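Local coordinates for protein exopolyphosphatase (Cytophaga hutchinsonii, PDB 3MDQ) that probably hydrolyses inorganic polyphosphate from its chain ends, releasing phosphate, as an exopolyphosphatase of the Ppx/GppA phosphatase family, at residues I132-D137 / T205-C210; L117-V122 / E144-N149; E53-A58 / Q92-R97; T61-R66 / K99-I104; D215-M220 / P242-L247. All blocks are in the same frame, centred on the assembly; numbering follows the deposited sequence. Where two conformers were deposited one is given.

How the interactions relate
Interaction 1 lies within a six-stranded sheet and interaction 2 packs helix 111-125 on it. Their centres are 8 Å apart, and they touch through neighbouring strands 133-138 and 143-148; Ala-135 N lies 2.8 Å from Ile-146 O, a probable hydrogen bond. Bound sulfate lies about 4 Å from the side chain of Asp-137, and about 5 Å from that of Glu-144. Such sulfate probably comes from the crystallisation liquor but may mark a phosphate pocket. Interaction 5 follows interaction 1 in the chain, centres 16 Å apart. Interactions 3 and 4 join helices 52-71 and 91-102, with centres 11 Å apart. They lie across the chain's centre from interaction 1, 33 to 34 Å away between centres.

Interaction 1 (I132-D137 / T205-C210); sequences ISLAMD and TQLIGC
Leu-134 and Leu-207 both place CG opposite the backbone N, with chi1 173° in Leu-134. As paired residues on one face of the sheet, they lie side by side and point the same way, with Leu-134 CD2 3.9 Å from Leu-207 CD1. Selenomethionine Met-136 has CG between its backbone N and carbonyl carbon (chi1 63°), and from there its chain runs at a slant past Leu-207, with SE 4.1 Å from Leu-207 CD1. Helix 267-286 packs on this face through Ile-280, Val-283 and Leu-284. Ala-135, Ile-208, Asp-137 and Cys-210 point to the other face, against helix 111-125.

The two strands are parallel neighbours in the six-stranded sheet of an actin-like ATPase fold. Thr-205 N bonds Ile-132 O at 2.9 Å, and Leu-134 N meets Gln-206 O at 2.8 Å in an almost straight bond (179°). The ladder continues from Ile-208 N to Leu-134 O, from Met-136 N to Ile-208 O, and from Cys-210 N to Met-136 O at 3.0 Å. A water bridges Ile-132 N and Thr-205 OG1 at the start.

Asp-137 OD2 lies 3.3 Å from Cys-210 SG and is hydrogen-bonded to Ser-211 OG. The pairing rests on a backbone hydrogen-bond ladder flanked by apolar side chains, with a carboxylate at its C-terminal end, close to a bound sulfate. This is consistent with strand ends that border an anion-binding pocket.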
# COMPACT_ATOMS: atom_id res chain seq x y z
N ILE A 132 -19.77 1.99 8.73
CA ILE A 132 -19.15 2.92 7.74
C ILE A 132 -17.69 3.10 8.15
O ILE A 132 -17.38 3.54 9.26
CB ILE A 132 -19.87 4.27 7.72
CG1 ILE A 132 -21.36 4.12 7.43
CG2 ILE A 132 -19.24 5.21 6.69
CD1 ILE A 132 -21.65 3.38 6.24
N SER A 133 -16.80 2.71 7.25
CA SER A 133 -15.40 2.59 7.57
C SER A 133 -14.58 3.43 6.60
O SER A 133 -14.90 3.50 5.41
CB SER A 133 -14.97 1.12 7.47
OG SER A 133 -15.87 0.31 8.28
N LEU A 134 -13.48 4.00 7.11
CA LEU A 134 -12.50 4.66 6.27
C LEU A 134 -11.31 3.73 6.17
O LEU A 134 -10.68 3.38 7.20
CB LEU A 134 -12.10 6.02 6.86
CG LEU A 134 -10.96 6.75 6.15
CD1 LEU A 134 -11.32 7.13 4.69
CD2 LEU A 134 -10.50 8.00 6.97
N ALA A 135 -10.98 3.32 4.94
CA ALA A 135 -9.77 2.55 4.70
C ALA A 135 -8.73 3.42 4.05
O ALA A 135 -9.06 4.25 3.20
CB ALA A 135 -10.09 1.31 3.78
N MSE A 136 -7.46 3.21 4.45
CA MSE A 136 -6.35 3.97 3.90
C MSE A 136 -5.16 3.07 3.54
O MSE A 136 -4.77 2.19 4.32
CB MSE A 136 -5.93 5.09 4.85
CG MSE A 136 -5.44 4.69 6.13
SE MSE A 136 -4.92 6.33 7.19
CE MSE A 136 -3.50 7.02 6.32
N ASP A 137 -4.65 3.23 2.32
CA ASP A 137 -3.52 2.48 1.81
C ASP A 137 -2.38 3.44 1.56
O ASP A 137 -2.50 4.32 0.72
CB ASP A 137 -3.88 1.73 0.53
CG ASP A 137 -2.73 0.86 0.04
OD1 ASP A 137 -1.64 1.40 -0.25
OD2 ASP A 137 -2.92 -0.38 -0.01
N THR A 205 -17.03 5.55 11.26
CA THR A 205 -16.84 5.30 12.66
C THR A 205 -15.68 4.35 12.93
O THR A 205 -15.36 4.06 14.10
CB THR A 205 -18.12 4.64 13.27
OG1 THR A 205 -18.44 3.45 12.54
CG2 THR A 205 -19.28 5.62 13.22
N GLN A 206 -15.01 3.88 11.87
CA GLN A 206 -13.85 3.01 12.03
C GLN A 206 -12.78 3.35 10.99
O GLN A 206 -13.07 3.89 9.91
CB GLN A 206 -14.22 1.52 11.84
CG GLN A 206 -15.36 0.95 12.75
CD GLN A 206 -15.08 1.04 14.28
OE1 GLN A 206 -16.02 1.20 15.08
NE2 GLN A 206 -13.84 1.02 14.67
N LEU A 207 -11.54 3.05 11.36
CA LEU A 207 -10.37 3.27 10.51
C LEU A 207 -9.67 1.94 10.24
O LEU A 207 -9.35 1.17 11.16
CB LEU A 207 -9.37 4.28 11.15
CG LEU A 207 -8.14 4.65 10.33
CD1 LEU A 207 -8.49 5.28 8.96
CD2 LEU A 207 -7.22 5.61 11.13
N ILE A 208 -9.43 1.65 8.97
CA ILE A 208 -8.72 0.45 8.52
C ILE A 208 -7.50 0.89 7.73
O ILE A 208 -7.59 1.84 6.92
CB ILE A 208 -9.63 -0.37 7.60
CG1 ILE A 208 -10.87 -0.86 8.36
CG2 ILE A 208 -8.87 -1.55 6.96
CD1 ILE A 208 -11.97 -1.48 7.48
N GLY A 209 -6.35 0.25 7.96
CA GLY A 209 -5.13 0.54 7.21
C GLY A 209 -4.65 -0.70 6.50
O GLY A 209 -4.79 -1.81 7.02
N CYS A 210 -4.08 -0.54 5.31
CA CYS A 210 -3.43 -1.65 4.64
C CYS A 210 -2.11 -1.20 3.98
O CYS A 210 -1.84 0.00 3.83
CB CYS A 210 -4.36 -2.37 3.67
SG CYS A 210 -5.05 -1.31 2.40
O HOH W 1 -20.87 3.23 11.19

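Interaction 2 (L117-V122 / E144-N149); sequences LIFRGV and EFIIGN
Ile-118 crosses Glu-144 at about a right angle, its CD1 3.5 Å from Glu-144 OE1. Here helix 111-125 packs on the six-stranded sheet of the actin-like ATPase fold. The axis of 117-122 passes 9.2 Å from that of 144-148, at 56°. Glu-144 OE2 is held by Ser-142 and Ser-158, and the glutamate lies about 5 Å from a bound sulfate. Ile-118 CG2 also lies 4.4 Å from Ile-146 CD1.

Phe-119 is next along the helix. It sets CG roughly opposite its backbone N (chi1 -158°), and its side chain slides past Ile-146 in the opposite direction. Ile-146 CG2 sits over one face of the ring, 3.8 Å from the centroid of Phe-119, in a CH-pi contact. Ile-153 and Ala-135 also touch this phenylalanine. Its CZ comes to 3.6 Å from Gly-148 C; a CB on that residue would clash with the ring. Replacing Phe-119 by an alanine would probably open a gap beside Gly-148 and leave Ile-146 CG2 without the ring it rests on. At the ring edge, near its plane, Phe-119 CE2 lies 3.5 Å from Asn-149 O, which accepts a hydrogen bond from Gln-123 NE2.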
# COMPACT_ATOMS: atom_id res chain seq x y z
N LEU A 117 -10.11 -1.13 -6.14
CA LEU A 117 -9.59 -2.49 -6.10
C LEU A 117 -9.03 -2.79 -4.72
O LEU A 117 -9.27 -3.87 -4.18
CB LEU A 117 -8.54 -2.70 -7.19
CG LEU A 117 -9.03 -2.65 -8.61
CD1 LEU A 117 -7.83 -2.49 -9.56
CD2 LEU A 117 -9.83 -3.93 -8.96
N ILE A 118 -8.31 -1.85 -4.13
CA ILE A 118 -7.83 -2.01 -2.75
C ILE A 118 -9.02 -2.33 -1.83
O ILE A 118 -8.95 -3.26 -1.00
CB ILE A 118 -7.09 -0.78 -2.25
CG1 ILE A 118 -5.74 -0.68 -2.97
CG2 ILE A 118 -6.92 -0.83 -0.71
CD1 ILE A 118 -5.10 0.71 -2.92
N PHE A 119 -10.09 -1.55 -1.95
CA PHE A 119 -11.23 -1.77 -1.04
C PHE A 119 -11.88 -3.13 -1.23
O PHE A 119 -12.35 -3.73 -0.24
CB PHE A 119 -12.27 -0.65 -1.14
CG PHE A 119 -13.16 -0.53 0.07
CD1 PHE A 119 -12.66 -0.08 1.29
CD2 PHE A 119 -14.48 -0.87 -0.00
CE1 PHE A 119 -13.47 0.07 2.40
CE2 PHE A 119 -15.32 -0.69 1.12
CZ PHE A 119 -14.82 -0.25 2.28
N ARG A 120 -11.89 -3.67 -2.45
CA ARG A 120 -12.39 -5.04 -2.63
C ARG A 120 -11.55 -6.03 -1.82
O ARG A 120 -12.11 -6.98 -1.27
CB ARG A 120 -12.40 -5.43 -4.11
CG ARG A 120 -12.81 -6.86 -4.36
CD ARG A 120 -14.29 -7.07 -4.03
NE ARG A 120 -14.72 -8.47 -4.15
CZ ARG A 120 -14.62 -9.39 -3.19
NH1 ARG A 120 -14.07 -9.12 -2.02
NH2 ARG A 120 -15.07 -10.61 -3.44
N GLY A 121 -10.25 -5.82 -1.76
CA GLY A 121 -9.40 -6.67 -0.91
C GLY A 121 -9.70 -6.51 0.57
O GLY A 121 -9.83 -7.50 1.31
N VAL A 122 -9.86 -5.26 1.00
CA VAL A 122 -10.21 -4.97 2.40
C VAL A 122 -11.53 -5.63 2.78
O VAL A 122 -11.63 -6.22 3.89
CB VAL A 122 -10.24 -3.44 2.63
CG1 VAL A 122 -10.83 -3.08 4.03
CG2 VAL A 122 -8.84 -2.85 2.47
N GLU A 144 -4.39 6.06 -0.98
CA GLU A 144 -5.81 5.93 -1.34
C GLU A 144 -6.66 5.89 -0.07
O GLU A 144 -6.29 5.22 0.89
CB GLU A 144 -6.08 4.66 -2.15
CG GLU A 144 -5.61 4.69 -3.60
CD GLU A 144 -4.13 4.70 -3.73
OE1 GLU A 144 -3.48 3.77 -3.27
OE2 GLU A 144 -3.60 5.68 -4.34
N PHE A 145 -7.77 6.60 -0.12
CA PHE A 145 -8.74 6.62 0.94
C PHE A 145 -10.08 6.18 0.37
O PHE A 145 -10.47 6.63 -0.73
CB PHE A 145 -8.90 8.00 1.51
CG PHE A 145 -7.69 8.53 2.23
CD1 PHE A 145 -7.47 8.21 3.54
CD2 PHE A 145 -6.81 9.38 1.59
CE1 PHE A 145 -6.36 8.69 4.21
CE2 PHE A 145 -5.73 9.88 2.26
CZ PHE A 145 -5.51 9.56 3.56
N ILE A 146 -10.76 5.28 1.09
CA ILE A 146 -12.06 4.79 0.67
C ILE A 146 -13.02 4.77 1.86
O ILE A 146 -12.64 4.28 2.95
CB ILE A 146 -12.00 3.35 0.10
CG1 ILE A 146 -10.88 3.18 -0.94
CG2 ILE A 146 -13.37 2.94 -0.48
CD1 ILE A 146 -9.61 2.61 -0.38
N ILE A 147 -14.24 5.30 1.69
CA ILE A 147 -15.26 5.21 2.71
C ILE A 147 -16.32 4.24 2.23
O ILE A 147 -16.81 4.41 1.14
CB ILE A 147 -15.87 6.56 3.05
CG1 ILE A 147 -14.83 7.50 3.65
CG2 ILE A 147 -17.08 6.41 4.00
CD1 ILE A 147 -15.27 8.94 3.85
N GLY A 148 -16.59 3.20 3.01
CA GLY A 148 -17.57 2.20 2.62
C GLY A 148 -17.85 1.19 3.68
O GLY A 148 -17.53 1.39 4.87
N ASN A 149 -18.47 0.08 3.27
CA ASN A 149 -18.83 -1.01 4.19
C ASN A 149 -18.76 -2.31 3.44
O ASN A 149 -18.09 -2.37 2.44
CB ASN A 149 -20.21 -0.74 4.81
CG ASN A 149 -21.31 -0.61 3.77
OD1 ASN A 149 -21.24 -1.16 2.68
ND2 ASN A 149 -22.36 0.12 4.12

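Interaction 3 (E53-A58 / Q92-R97); sequences EAMDRA and QVLIDR
The Arg-97 guanidinium has Met-55 CE beside it at a slant, 3.8 Å from Arg-97 NH1. Val-93 CG1, from its own helix, lies over one face toward the rim. NH1 forms a salt bridge with Glu-52 OE1. Arg-97 NH1 also donates to a water 2.9 Å away. The link through this water to Asp-56 rests on one of two conformers and is doubtful.

Selenomethionine Met-55 fills the space between the helices. Its chain is bent at its end (chi3 -83°), which turns CE toward Arg-97. Met-55 SE is 3.8 Å from Val-93 CG1, and the two side chains cross at about a right angle. Leu-94 slides past Met-55 in the opposite direction, with Leu-94 CB 3.9 Å from Met-55 SE. Further along, Leu-94 CD1 reaches Ala-58 CB at 4.1 Å.

The axes of 53-58 and 92-97 run at 27° and come within 10.6 Å; the segments belong to helices 52-71 and 91-102. Ala-58 of the first also meets Leu-40 in a loop. Ile-95 of the second packs on Val-106 and Val-108 of strand 106-108, the outermost strand at that end of the five-stranded sheet.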
# COMPACT_ATOMS: atom_id res chain seq x y z
N GLU A 53 18.23 3.42 -13.52
CA GLU A 53 18.56 2.46 -12.49
C GLU A 53 17.31 1.80 -11.94
O GLU A 53 17.29 0.60 -11.69
CB GLU A 53 19.39 3.11 -11.37
CG GLU A 53 20.83 3.40 -11.89
CD GLU A 53 21.61 4.39 -11.09
OE1 GLU A 53 21.44 4.46 -9.85
OE2 GLU A 53 22.43 5.10 -11.71
N ALA A 54 16.25 2.59 -11.76
CA ALA A 54 14.98 2.09 -11.25
C ALA A 54 14.34 1.16 -12.28
O ALA A 54 13.82 0.12 -11.90
CB ALA A 54 14.03 3.26 -10.89
N MSE A 55 14.39 1.50 -13.57
CA MSE A 55 13.85 0.61 -14.61
C MSE A 55 14.59 -0.70 -14.63
O MSE A 55 13.97 -1.76 -14.79
CB MSE A 55 13.85 1.27 -16.00
CG MSE A 55 12.88 2.42 -16.06
SE MSE A 55 12.46 3.05 -17.85
CE MSE A 55 14.04 4.21 -18.07
N ASP A 56 15.92 -0.66 -14.47
CA ASP A 56 16.71 -1.88 -14.43
C ASP A 56 16.38 -2.76 -13.22
O ASP A 56 16.28 -3.99 -13.34
CB ASP A 56 18.20 -1.54 -14.46
CG ASP A 56 18.66 -1.13 -15.84
OD1 ASP A 56 17.88 -1.31 -16.80
OD2 ASP A 56 19.78 -0.59 -15.95
N ARG A 57 16.16 -2.15 -12.05
CA ARG A 57 15.71 -2.91 -10.88
C ARG A 57 14.34 -3.54 -11.14
O ARG A 57 14.09 -4.70 -10.77
CB ARG A 57 15.68 -2.06 -9.60
CG ARG A 57 17.04 -1.62 -9.10
CD ARG A 57 16.95 -0.89 -7.76
NE ARG A 57 16.23 0.37 -7.76
CZ ARG A 57 16.75 1.57 -7.98
NH1 ARG A 57 18.05 1.73 -8.25
NH2 ARG A 57 15.98 2.64 -7.89
N ALA A 58 13.44 -2.77 -11.72
CA ALA A 58 12.09 -3.27 -12.04
C ALA A 58 12.15 -4.51 -12.97
O ALA A 58 11.48 -5.51 -12.71
CB ALA A 58 11.17 -2.16 -12.67
N GLN A 92 6.10 4.49 -20.79
CA GLN A 92 5.97 3.59 -21.91
C GLN A 92 7.30 2.91 -22.22
O GLN A 92 7.31 1.83 -22.78
CB GLN A 92 5.48 4.30 -23.17
CG GLN A 92 4.89 3.34 -24.23
CD GLN A 92 3.67 2.61 -23.70
OE1 GLN A 92 2.79 3.25 -23.08
NE2 GLN A 92 3.61 1.31 -23.89
N VAL A 93 8.43 3.56 -21.92
CA VAL A 93 9.72 2.89 -22.10
C VAL A 93 9.76 1.63 -21.23
O VAL A 93 10.14 0.55 -21.69
CB VAL A 93 10.90 3.83 -21.71
CG1 VAL A 93 12.22 3.07 -21.66
CG2 VAL A 93 10.98 5.03 -22.70
N LEU A 94 9.42 1.79 -19.95
CA LEU A 94 9.38 0.66 -19.00
C LEU A 94 8.38 -0.42 -19.43
O LEU A 94 8.71 -1.61 -19.41
CB LEU A 94 9.11 1.14 -17.58
CG LEU A 94 9.01 0.03 -16.51
CD1 LEU A 94 10.30 -0.80 -16.49
CD2 LEU A 94 8.70 0.65 -15.09
N ILE A 95 7.17 -0.01 -19.82
CA ILE A 95 6.13 -0.94 -20.23
C ILE A 95 6.58 -1.75 -21.44
O ILE A 95 6.42 -2.96 -21.47
CB ILE A 95 4.84 -0.16 -20.51
CG1 ILE A 95 4.28 0.39 -19.19
CG2 ILE A 95 3.76 -1.04 -21.20
CD1 ILE A 95 3.13 1.36 -19.38
N ASP A 96 7.22 -1.10 -22.39
CA ASP A 96 7.65 -1.79 -23.62
C ASP A 96 8.82 -2.74 -23.32
O ASP A 96 8.91 -3.84 -23.88
CB ASP A 96 8.03 -0.80 -24.69
CG ASP A 96 6.82 -0.08 -25.29
OD1 ASP A 96 5.65 -0.40 -24.95
OD2 ASP A 96 7.05 0.85 -26.10
N ARG A 97 9.72 -2.31 -22.43
CA ARG A 97 10.85 -3.18 -22.03
C ARG A 97 10.32 -4.43 -21.32
O ARG A 97 10.81 -5.53 -21.56
CB ARG A 97 11.89 -2.44 -21.17
CG ARG A 97 12.69 -1.38 -21.92
CD ARG A 97 13.69 -0.66 -21.01
NE ARG A 97 14.38 0.47 -21.65
CZ ARG A 97 15.21 1.31 -21.00
NH1 ARG A 97 15.45 1.15 -19.73
NH2 ARG A 97 15.76 2.32 -21.64
O HOH W 2 15.36 -1.24 -18.03

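Interaction 4 (T61-R66 / K99-I104); sequences TLKKFR and KKEVNI
Arg-66 overlaps Val-102, and their side chains slide past each other in opposite directions. Arg-66 CB is 3.8 Å from Val-102 CG1. Arg-66 carries CG opposite its backbone N (chi1 172°) and bends at chi2 (75°), which folds the chain past the valine to its carbonyl. Arg-66 NH1 then bonds Val-102 O at 2.8 Å, with an N-H...O angle of 157°. The oxygen lies at the guanidinium edge, in its plane, although the donor is tilted out of the carbonyl plane. Arg-66 NE forms a salt bridge with Asp-70. Ile-104 CD1 is 4.3 Å from Arg-66 CD.

Val-102 is the last residue of helix 91-102, and Asn-103 follows with positive phi. Val-102 CG1 also touches Lys-63 CA at 3.8 Å. Lys-63 bends at chi3 and chi4 and crosses Glu-101 at a slant. Lys-63 NZ forms a salt bridge with Glu-101 OE2 at 2.7 Å; the oxygen accepts through its anti lone pair. Nearby, Leu-62 also touches Ile-9 and Phe-16 of the five-stranded sheet.

Exchanging Arg-66 for a leucine is likely to leave Val-102 O without this donor and Asp-70 without this salt bridge.

The contact thus sets one buried valine among charged groups. A positive guanidinium meets a carbonyl at the C-terminal end of a helix, where the helix dipole would probably favour it.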
# COMPACT_ATOMS: atom_id res chain seq x y z
N THR A 61 13.49 -7.61 -11.17
CA THR A 61 12.47 -8.22 -10.34
C THR A 61 11.42 -8.93 -11.19
O THR A 61 11.00 -10.03 -10.85
CB THR A 61 11.81 -7.16 -9.45
OG1 THR A 61 12.75 -6.76 -8.45
CG2 THR A 61 10.55 -7.69 -8.74
N LEU A 62 11.02 -8.30 -12.29
CA LEU A 62 10.02 -8.92 -13.14
C LEU A 62 10.52 -10.21 -13.83
O LEU A 62 9.74 -11.15 -14.03
CB LEU A 62 9.40 -7.90 -14.11
CG LEU A 62 8.53 -6.85 -13.38
CD1 LEU A 62 8.19 -5.72 -14.30
CD2 LEU A 62 7.29 -7.44 -12.75
N LYS A 63 11.83 -10.29 -14.15
CA LYS A 63 12.40 -11.50 -14.69
C LYS A 63 12.31 -12.61 -13.64
O LYS A 63 11.95 -13.74 -13.95
CB LYS A 63 13.84 -11.28 -15.14
CG LYS A 63 13.97 -10.44 -16.42
CD LYS A 63 15.41 -10.21 -16.87
CE LYS A 63 16.04 -11.47 -17.49
NZ LYS A 63 15.36 -11.89 -18.79
N LYS A 64 12.61 -12.28 -12.38
CA LYS A 64 12.44 -13.24 -11.31
C LYS A 64 10.99 -13.67 -11.08
O LYS A 64 10.71 -14.86 -10.89
CB LYS A 64 13.08 -12.72 -10.04
CG LYS A 64 14.60 -12.64 -10.15
CD LYS A 64 15.23 -11.94 -8.95
CE LYS A 64 16.74 -11.79 -9.15
NZ LYS A 64 17.36 -10.91 -8.14
N PHE A 65 10.07 -12.72 -11.11
CA PHE A 65 8.66 -13.05 -10.97
C PHE A 65 8.17 -13.92 -12.13
O PHE A 65 7.38 -14.83 -11.93
CB PHE A 65 7.81 -11.77 -10.90
CG PHE A 65 7.83 -11.05 -9.54
CD1 PHE A 65 8.67 -11.42 -8.48
CD2 PHE A 65 7.02 -9.93 -9.36
CE1 PHE A 65 8.63 -10.72 -7.25
CE2 PHE A 65 6.99 -9.25 -8.12
CZ PHE A 65 7.77 -9.65 -7.10
N ARG A 66 8.64 -13.64 -13.34
CA ARG A 66 8.25 -14.44 -14.50
C ARG A 66 8.69 -15.90 -14.30
O ARG A 66 7.90 -16.83 -14.57
CB ARG A 66 8.84 -13.84 -15.77
CG ARG A 66 8.66 -14.70 -17.02
CD ARG A 66 7.26 -14.69 -17.59
NE ARG A 66 6.97 -15.92 -18.33
CZ ARG A 66 6.29 -16.04 -19.48
NH1 ARG A 66 5.96 -14.99 -20.23
NH2 ARG A 66 6.03 -17.25 -19.93
N LYS A 99 7.34 -5.87 -21.77
CA LYS A 99 6.71 -6.71 -22.77
C LYS A 99 7.77 -7.50 -23.55
O LYS A 99 7.62 -8.71 -23.77
CB LYS A 99 5.86 -5.86 -23.73
CG LYS A 99 5.23 -6.60 -24.88
CD LYS A 99 4.33 -7.72 -24.38
CE LYS A 99 3.46 -8.28 -25.53
NZ LYS A 99 2.55 -9.32 -25.00
N LYS A 100 8.86 -6.84 -23.91
CA LYS A 100 9.93 -7.49 -24.66
C LYS A 100 10.60 -8.58 -23.83
O LYS A 100 10.85 -9.68 -24.33
CB LYS A 100 10.95 -6.46 -25.13
CG LYS A 100 12.14 -7.06 -25.92
CD LYS A 100 12.90 -5.95 -26.64
CE LYS A 100 14.38 -6.24 -26.79
NZ LYS A 100 15.15 -4.98 -26.99
N GLU A 101 10.89 -8.27 -22.58
CA GLU A 101 11.73 -9.15 -21.75
C GLU A 101 11.00 -10.37 -21.22
O GLU A 101 11.59 -11.46 -21.19
CB GLU A 101 12.25 -8.35 -20.59
CG GLU A 101 13.42 -8.92 -19.87
CD GLU A 101 14.74 -8.81 -20.63
OE1 GLU A 101 14.90 -7.93 -21.52
OE2 GLU A 101 15.63 -9.62 -20.30
N VAL A 102 9.77 -10.20 -20.76
CA VAL A 102 9.04 -11.26 -20.07
C VAL A 102 7.62 -11.51 -20.63
O VAL A 102 6.86 -12.34 -20.13
CB VAL A 102 8.97 -11.03 -18.53
CG1 VAL A 102 10.38 -11.08 -17.94
CG2 VAL A 102 8.24 -9.69 -18.16
N ASN A 103 7.26 -10.80 -21.69
CA ASN A 103 5.95 -10.99 -22.34
C ASN A 103 4.79 -10.83 -21.41
O ASN A 103 3.83 -11.60 -21.47
CB ASN A 103 5.90 -12.34 -23.07
CG ASN A 103 4.78 -12.38 -24.13
OD1 ASN A 103 4.42 -11.34 -24.69
ND2 ASN A 103 4.24 -13.56 -24.38
N ILE A 104 4.84 -9.80 -20.56
CA ILE A 104 3.74 -9.44 -19.66
C ILE A 104 3.31 -8.03 -20.10
O ILE A 104 4.17 -7.16 -20.33
CB ILE A 104 4.21 -9.49 -18.21
CG1 ILE A 104 4.45 -10.95 -17.76
CG2 ILE A 104 3.16 -8.81 -17.27
CD1 ILE A 104 5.19 -11.09 -16.44

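Interaction 5 (D215-M220 / P242-L247); sequences DTLAEM and PDFNRL
Leu-247 points its two methyls at different residues of helix 212-225, and its side chain lies at a slant to both Leu-217 and Met-220. Leu-247 CD1 goes to Leu-217, 3.6 Å from the backbone O and 4.1 Å from CB. Leu-247 CD2 goes to selenomethionine Met-220, 3.7 Å from its CB. The Met-220 chain bends at chi3 (75°), which brings CE to 3.9 Å from Leu-247 CD2.

The axes of 215-220 and 242-247 cross at 100°, 10.7 Å apart at closest approach. Both helices border the six-stranded sheet of the actin-like ATPase fold: helix 212-225 follows strand 206-210, and helix 241-253 follows the outermost strand 236-240. Leu-247 packs on Leu-239 of that strand as well.

Phe-244 presents its ring edge to Leu-217, with Leu-217 CD1 near the ring plane and 4.4 Å from Phe-244 CE1. Ile-277 of helix 267-286 touches both residues. Arg-246 forms a salt bridge within its own helix, NH1 3.1 Å from Asp-243 OD1, and its NH2 donates to Asn-221 OD1.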
# COMPACT_ATOMS: atom_id res chain seq x y z
N ASP A 215 1.32 -3.04 7.92
CA ASP A 215 1.79 -4.40 8.23
C ASP A 215 2.94 -4.31 9.22
O ASP A 215 2.99 -5.06 10.19
CB ASP A 215 2.27 -5.15 6.99
CG ASP A 215 1.18 -5.47 6.00
OD1 ASP A 215 -0.00 -5.46 6.36
OD2 ASP A 215 1.53 -5.79 4.82
N THR A 216 3.85 -3.36 8.98
CA THR A 216 4.99 -3.19 9.90
C THR A 216 4.55 -2.75 11.31
O THR A 216 5.08 -3.24 12.32
CB THR A 216 6.07 -2.26 9.30
OG1 THR A 216 6.72 -2.96 8.23
CG2 THR A 216 7.13 -1.85 10.34
N LEU A 217 3.56 -1.86 11.40
CA LEU A 217 3.06 -1.44 12.70
C LEU A 217 2.48 -2.64 13.45
O LEU A 217 2.73 -2.81 14.64
CB LEU A 217 2.02 -0.32 12.60
CG LEU A 217 2.54 1.00 11.98
CD1 LEU A 217 1.38 1.97 11.79
CD2 LEU A 217 3.68 1.57 12.89
N ALA A 218 1.70 -3.46 12.75
CA ALA A 218 1.17 -4.65 13.35
C ALA A 218 2.28 -5.57 13.84
O ALA A 218 2.24 -6.07 14.98
CB ALA A 218 0.24 -5.38 12.38
N GLU A 219 3.28 -5.82 12.99
CA GLU A 219 4.36 -6.72 13.36
C GLU A 219 5.14 -6.19 14.56
O GLU A 219 5.49 -6.96 15.44
CB GLU A 219 5.28 -6.99 12.17
CG GLU A 219 4.65 -7.89 11.10
CD GLU A 219 5.51 -8.07 9.84
OE1 GLU A 219 6.53 -7.38 9.69
OE2 GLU A 219 5.15 -8.91 9.00
N MSE A 220 5.37 -4.88 14.62
CA MSE A 220 6.06 -4.26 15.77
C MSE A 220 5.25 -4.45 17.03
O MSE A 220 5.79 -4.71 18.07
CB MSE A 220 6.30 -2.76 15.53
CG MSE A 220 7.36 -2.47 14.52
SE MSE A 220 7.57 -0.64 14.04
CE MSE A 220 8.46 -0.05 15.66
N PRO A 242 -3.86 3.36 22.11
CA PRO A 242 -2.63 3.42 22.92
C PRO A 242 -1.42 2.74 22.29
O PRO A 242 -0.29 3.25 22.39
CB PRO A 242 -3.04 2.75 24.22
CG PRO A 242 -4.46 3.06 24.34
CD PRO A 242 -5.02 2.94 22.92
N ASP A 243 -1.64 1.58 21.65
CA ASP A 243 -0.55 0.92 20.97
C ASP A 243 -0.03 1.76 19.79
O ASP A 243 1.18 1.87 19.60
CB ASP A 243 -0.94 -0.51 20.60
CG ASP A 243 -0.80 -1.50 21.80
OD1 ASP A 243 -0.22 -1.17 22.87
OD2 ASP A 243 -1.18 -2.64 21.69
N PHE A 244 -0.94 2.36 19.03
CA PHE A 244 -0.55 3.25 17.93
C PHE A 244 0.26 4.41 18.48
O PHE A 244 1.30 4.78 17.91
CB PHE A 244 -1.75 3.81 17.15
CG PHE A 244 -1.33 4.81 16.12
CD1 PHE A 244 -0.69 4.39 14.97
CD2 PHE A 244 -1.47 6.16 16.37
CE1 PHE A 244 -0.27 5.31 14.04
CE2 PHE A 244 -1.01 7.10 15.44
CZ PHE A 244 -0.41 6.65 14.30
N ASN A 245 -0.20 5.00 19.56
CA ASN A 245 0.55 6.16 20.08
C ASN A 245 1.93 5.79 20.64
O ASN A 245 2.86 6.60 20.56
CB ASN A 245 -0.32 6.95 21.06
CG ASN A 245 -1.38 7.78 20.35
OD1 ASN A 245 -1.11 8.50 19.36
ND2 ASN A 245 -2.60 7.70 20.86
N ARG A 246 2.10 4.59 21.17
CA ARG A 246 3.43 4.13 21.56
C ARG A 246 4.33 4.00 20.34
O ARG A 246 5.49 4.46 20.37
CB ARG A 246 3.37 2.78 22.29
CG ARG A 246 4.72 2.31 22.88
CD ARG A 246 4.73 0.82 23.21
NE ARG A 246 4.87 -0.02 22.01
CZ ARG A 246 3.89 -0.70 21.41
NH1 ARG A 246 2.65 -0.73 21.88
NH2 ARG A 246 4.17 -1.41 20.33
N LEU A 247 3.80 3.41 19.27
CA LEU A 247 4.58 3.24 18.06
C LEU A 247 4.90 4.58 17.45
O LEU A 247 6.01 4.78 16.95
CB LEU A 247 3.81 2.39 17.06
CG LEU A 247 3.61 0.92 17.44
CD1 LEU A 247 2.48 0.22 16.61
CD2 LEU A 247 4.99 0.20 17.33